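Local coordinates for protein mannan endo-1,4-beta-mannosidase (Cryptopygus antarcticus, PDB 4OOU) that hydrolyses internal beta-1,4-mannosidic linkages in mannans, galactomannans and glucomannans, releasing short manno-oligosaccharides, at residues Ser140-Gln143 against Asn144-Trp147; Ser150-Asn153 against Ser154-Asn158. One frame throughout, in Å; residues are numbered along the deposited sequence.

Contact 1: Ser140-Gln143 against Asn144-Trp147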
# COMPACT_ATOMS: atom_id res chain seq x y z
N SER A 140 -17.26 13.28 1.01
CA SER A 140 -17.00 14.70 0.82
C SER A 140 -15.90 15.22 1.71
O SER A 140 -15.02 15.92 1.26
CB SER A 140 -18.25 15.51 1.18
OG SER A 140 -19.31 15.27 0.29
N ASN A 141 -15.98 14.91 2.99
CA ASN A 141 -14.98 15.38 3.94
C ASN A 141 -13.57 14.94 3.55
O ASN A 141 -12.64 15.75 3.59
CB ASN A 141 -15.32 14.93 5.38
CG ASN A 141 -16.39 15.79 6.04
OD1 ASN A 141 -16.47 17.02 5.85
ND2 ASN A 141 -17.21 15.15 6.86
N VAL A 142 -13.42 13.68 3.14
CA VAL A 142 -12.13 13.24 2.60
C VAL A 142 -11.80 13.95 1.28
O VAL A 142 -10.68 14.45 1.08
CB VAL A 142 -12.07 11.71 2.38
CG1 VAL A 142 -10.67 11.31 1.87
CG2 VAL A 142 -12.41 10.98 3.67
N GLN A 143 -12.80 14.00 0.39
CA GLN A 143 -12.61 14.68 -0.89
C GLN A 143 -12.02 16.07 -0.68
O GLN A 143 -11.11 16.46 -1.38
CB GLN A 143 -13.92 14.76 -1.64
CG GLN A 143 -14.37 13.42 -2.17
CD GLN A 143 -15.80 13.43 -2.65
OE1 GLN A 143 -16.33 14.47 -2.97
NE2 GLN A 143 -16.43 12.26 -2.68
N ASN A 144 -12.52 16.80 0.32
CA ASN A 144 -12.02 18.15 0.56
C ASN A 144 -10.62 18.19 1.15
O ASN A 144 -9.99 19.24 1.13
CB ASN A 144 -12.99 18.96 1.43
CG ASN A 144 -14.34 19.23 0.75
OD1 ASN A 144 -15.38 19.19 1.42
ND2 ASN A 144 -14.34 19.49 -0.57
N LEU A 145 -10.11 17.07 1.66
CA LEU A 145 -8.71 17.02 2.09
C LEU A 145 -7.76 17.26 0.91
O LEU A 145 -6.67 17.81 1.09
CB LEU A 145 -8.41 15.68 2.77
CG LEU A 145 -8.51 15.59 4.31
CD1 LEU A 145 -9.52 16.55 4.94
CD2 LEU A 145 -8.82 14.15 4.70
N PHE A 146 -8.17 16.86 -0.29
CA PHE A 146 -7.41 17.15 -1.51
C PHE A 146 -7.35 18.61 -1.91
O PHE A 146 -6.41 19.01 -2.58
CB PHE A 146 -7.97 16.35 -2.68
CG PHE A 146 -7.66 14.91 -2.59
CD1 PHE A 146 -8.52 14.05 -1.95
CD2 PHE A 146 -6.45 14.43 -3.04
CE1 PHE A 146 -8.21 12.71 -1.82
CE2 PHE A 146 -6.13 13.09 -2.93
CZ PHE A 146 -7.01 12.23 -2.32
N TRP A 147 -8.33 19.42 -1.51
CA TRP A 147 -8.37 20.80 -1.93
C TRP A 147 -7.99 21.83 -0.84
O TRP A 147 -7.33 22.83 -1.14
CB TRP A 147 -9.72 21.10 -2.50
CG TRP A 147 -10.11 20.27 -3.69
CD1 TRP A 147 -10.86 19.14 -3.67
CD2 TRP A 147 -9.80 20.52 -5.06
NE1 TRP A 147 -11.05 18.67 -4.95
CE2 TRP A 147 -10.41 19.50 -5.82
CE3 TRP A 147 -9.06 21.52 -5.73
CZ2 TRP A 147 -10.31 19.43 -7.21
CZ3 TRP A 147 -8.95 21.45 -7.12
CH2 TRP A 147 -9.59 20.42 -7.85
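The ring of F146 takes the carbonyl oxygen of Q143 at its edge, near the ring plane, with CD1 3.6 Å from Q143 O. The contact runs from the short helix 140-145, which follows strand 126-133 of the TIM barrel, into the turn after it. V142 O approaches the F146 ring obliquely. The rings of F146 and F213 stack. The indole of W147 also comes up to Q143 O, and its CD1 lies 3.5 Å from that oxygen. N144 N bonds to S140 O, i to i+4, at 2.8 Å. L145 N is shared between V142 O, at 2.7 Å, and, weakly, N141 O. F146 N reaches Q143 O at 3.2 Å, again i to i+3. N144 and W147 bind substrate. N144 has CG anti to its own carbonyl carbon (chi1 -65°), which sets the amide alongside S140 O, with CG 3.4 Å from it. N144 OD1 and S140 O are both acceptors and do not bond. An alanine here would remove the amide beside S140 O and would probably cost the substrate one of its binding groups. On the apolar side, V142 CG1 meets L145 CD2 at 4.4 Å.

Contact 2: Ser150-Asn153 against Ser154-Asn158; sequences SKLN and SYINN
I156 N meets L152 O at 2.9 Å, nearly straight at 164°, and N157 N meets N153 O at 2.8 Å. These are i to i+4 bonds of an alpha-helix, in the first turns of helix 149-167 of the TIM-barrel fold. They are shorter than the bond before them, Y155 N to K151 O at 3.2 Å. The first bond of the series, S154 N to S150 O, is weak, and S154 N also bonds weakly to K151 O. The S154 side chain folds onto the same backbone. Its chi1 of 53° tucks OG back toward the preceding turn, where it lies 2.4 Å from K151 O, doubtfully short for a hydrogen bond. S154 OG is also hydrogen-bonded to V100 N. S150 and K151 both bind substrate, and the hydroxyl of S150 is held by D148. On the buried side, L152 CG rests 4.1 Å from I156 CD1, the two chains crossing at a slant. L152 CD1 packs on Y155 CD2 at 4.3 Å. The Y155 hydroxyl bonds to H85 NE2, and the Y155 ring meets that of F132. N153 and I156 run alongside one another, with N153 OD1 4.0 Å from I156 CD1. One turn further along, N157 CG sits 3.1 Å from N153 O.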
# COMPACT_ATOMS: atom_id res chain seq x y z
N SER A 150 -6.02 23.87 4.99
CA SER A 150 -6.25 23.91 6.47
C SER A 150 -6.88 22.62 6.98
O SER A 150 -6.54 22.13 8.07
CB SER A 150 -7.08 25.13 6.91
OG SER A 150 -8.37 25.15 6.30
N LYS A 151 -7.80 22.07 6.18
CA LYS A 151 -8.51 20.87 6.57
C LYS A 151 -7.58 19.66 6.53
O LYS A 151 -7.72 18.73 7.32
CB LYS A 151 -9.73 20.65 5.65
CG LYS A 151 -10.88 21.66 5.84
CD LYS A 151 -12.02 21.42 4.84
CE LYS A 151 -13.20 22.38 5.06
NZ LYS A 151 -14.32 22.22 4.08
N LEU A 152 -6.61 19.68 5.61
CA LEU A 152 -5.60 18.61 5.54
C LEU A 152 -4.71 18.60 6.75
O LEU A 152 -4.42 17.52 7.32
CB LEU A 152 -4.72 18.75 4.29
CG LEU A 152 -3.72 17.62 3.96
CD1 LEU A 152 -4.25 16.22 4.21
CD2 LEU A 152 -3.32 17.74 2.50
N ASN A 153 -4.28 19.80 7.15
CA ASN A 153 -3.51 19.93 8.36
C ASN A 153 -4.30 19.49 9.60
O ASN A 153 -3.69 19.06 10.59
CB ASN A 153 -2.98 21.36 8.56
CG ASN A 153 -1.80 21.68 7.65
OD1 ASN A 153 -0.76 21.00 7.68
ND2 ASN A 153 -1.95 22.72 6.84
N SER A 154 -5.63 19.58 9.58
CA SER A 154 -6.37 19.12 10.73
C SER A 154 -6.21 17.62 10.75
O SER A 154 -6.00 17.03 11.82
CB SER A 154 -7.84 19.55 10.72
OG SER A 154 -8.47 19.20 9.52
N TYR A 155 -6.27 17.01 9.56
CA TYR A 155 -6.08 15.55 9.48
C TYR A 155 -4.72 15.20 10.05
O TYR A 155 -4.59 14.36 10.94
CB TYR A 155 -6.20 15.00 8.07
CG TYR A 155 -5.76 13.54 7.99
CD1 TYR A 155 -6.47 12.53 8.65
CD2 TYR A 155 -4.62 13.17 7.27
CE1 TYR A 155 -6.06 11.20 8.59
CE2 TYR A 155 -4.21 11.84 7.22
CZ TYR A 155 -4.93 10.86 7.88
OH TYR A 155 -4.51 9.54 7.82
N ILE A 156 -3.72 15.88 9.55
CA ILE A 156 -2.36 15.63 9.95
C ILE A 156 -2.19 15.75 11.45
O ILE A 156 -1.65 14.85 12.09
CB ILE A 156 -1.38 16.55 9.19
CG1 ILE A 156 -1.32 16.10 7.72
CG2 ILE A 156 0.02 16.51 9.82
CD1 ILE A 156 -0.77 17.09 6.73
N ASN A 157 -2.71 16.84 12.02
CA ASN A 157 -2.35 17.22 13.39
C ASN A 157 -3.14 16.48 14.42
O ASN A 157 -2.57 16.00 15.43
CB ASN A 157 -2.46 18.73 13.54
CG ASN A 157 -1.46 19.47 12.65
OD1 ASN A 157 -0.45 18.89 12.22
ND2 ASN A 157 -1.74 20.72 12.34
N ASN A 158 -4.41 16.29 14.13
CA ASN A 158 -5.34 15.67 15.05
C ASN A 158 -5.56 14.18 14.90
O ASN A 158 -6.20 13.54 15.76
CB ASN A 158 -6.69 16.36 14.90
CG ASN A 158 -6.66 17.77 15.44
OD1 ASN A 158 -5.87 18.09 16.34
ND2 ASN A 158 -7.50 18.61 14.88

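Overall arrangement
Contact 1 runs from helix 140-145 into the turn that follows; contact 2 lies wholly within helix 149-167, the next helix in the chain. Both are partly buried, far from the centre of the chain, and their centres are about 11 Å apart. Each sends apolar groups toward helix 215-232: F146 from contact 1, L152 and I156 from contact 2. In contact 1 the bonding is mixed, partly i to i+3, and aromatic rings gather near a carbonyl. Contact 2 has mostly i to i+4 bonds and a serine hydroxyl on the backbone. They touch where L145 CD1 lies 3.7 Å from K151 O. The side chains of N144 and K151, both substrate-binding, also come close, OD1 to NZ 4.2 Å.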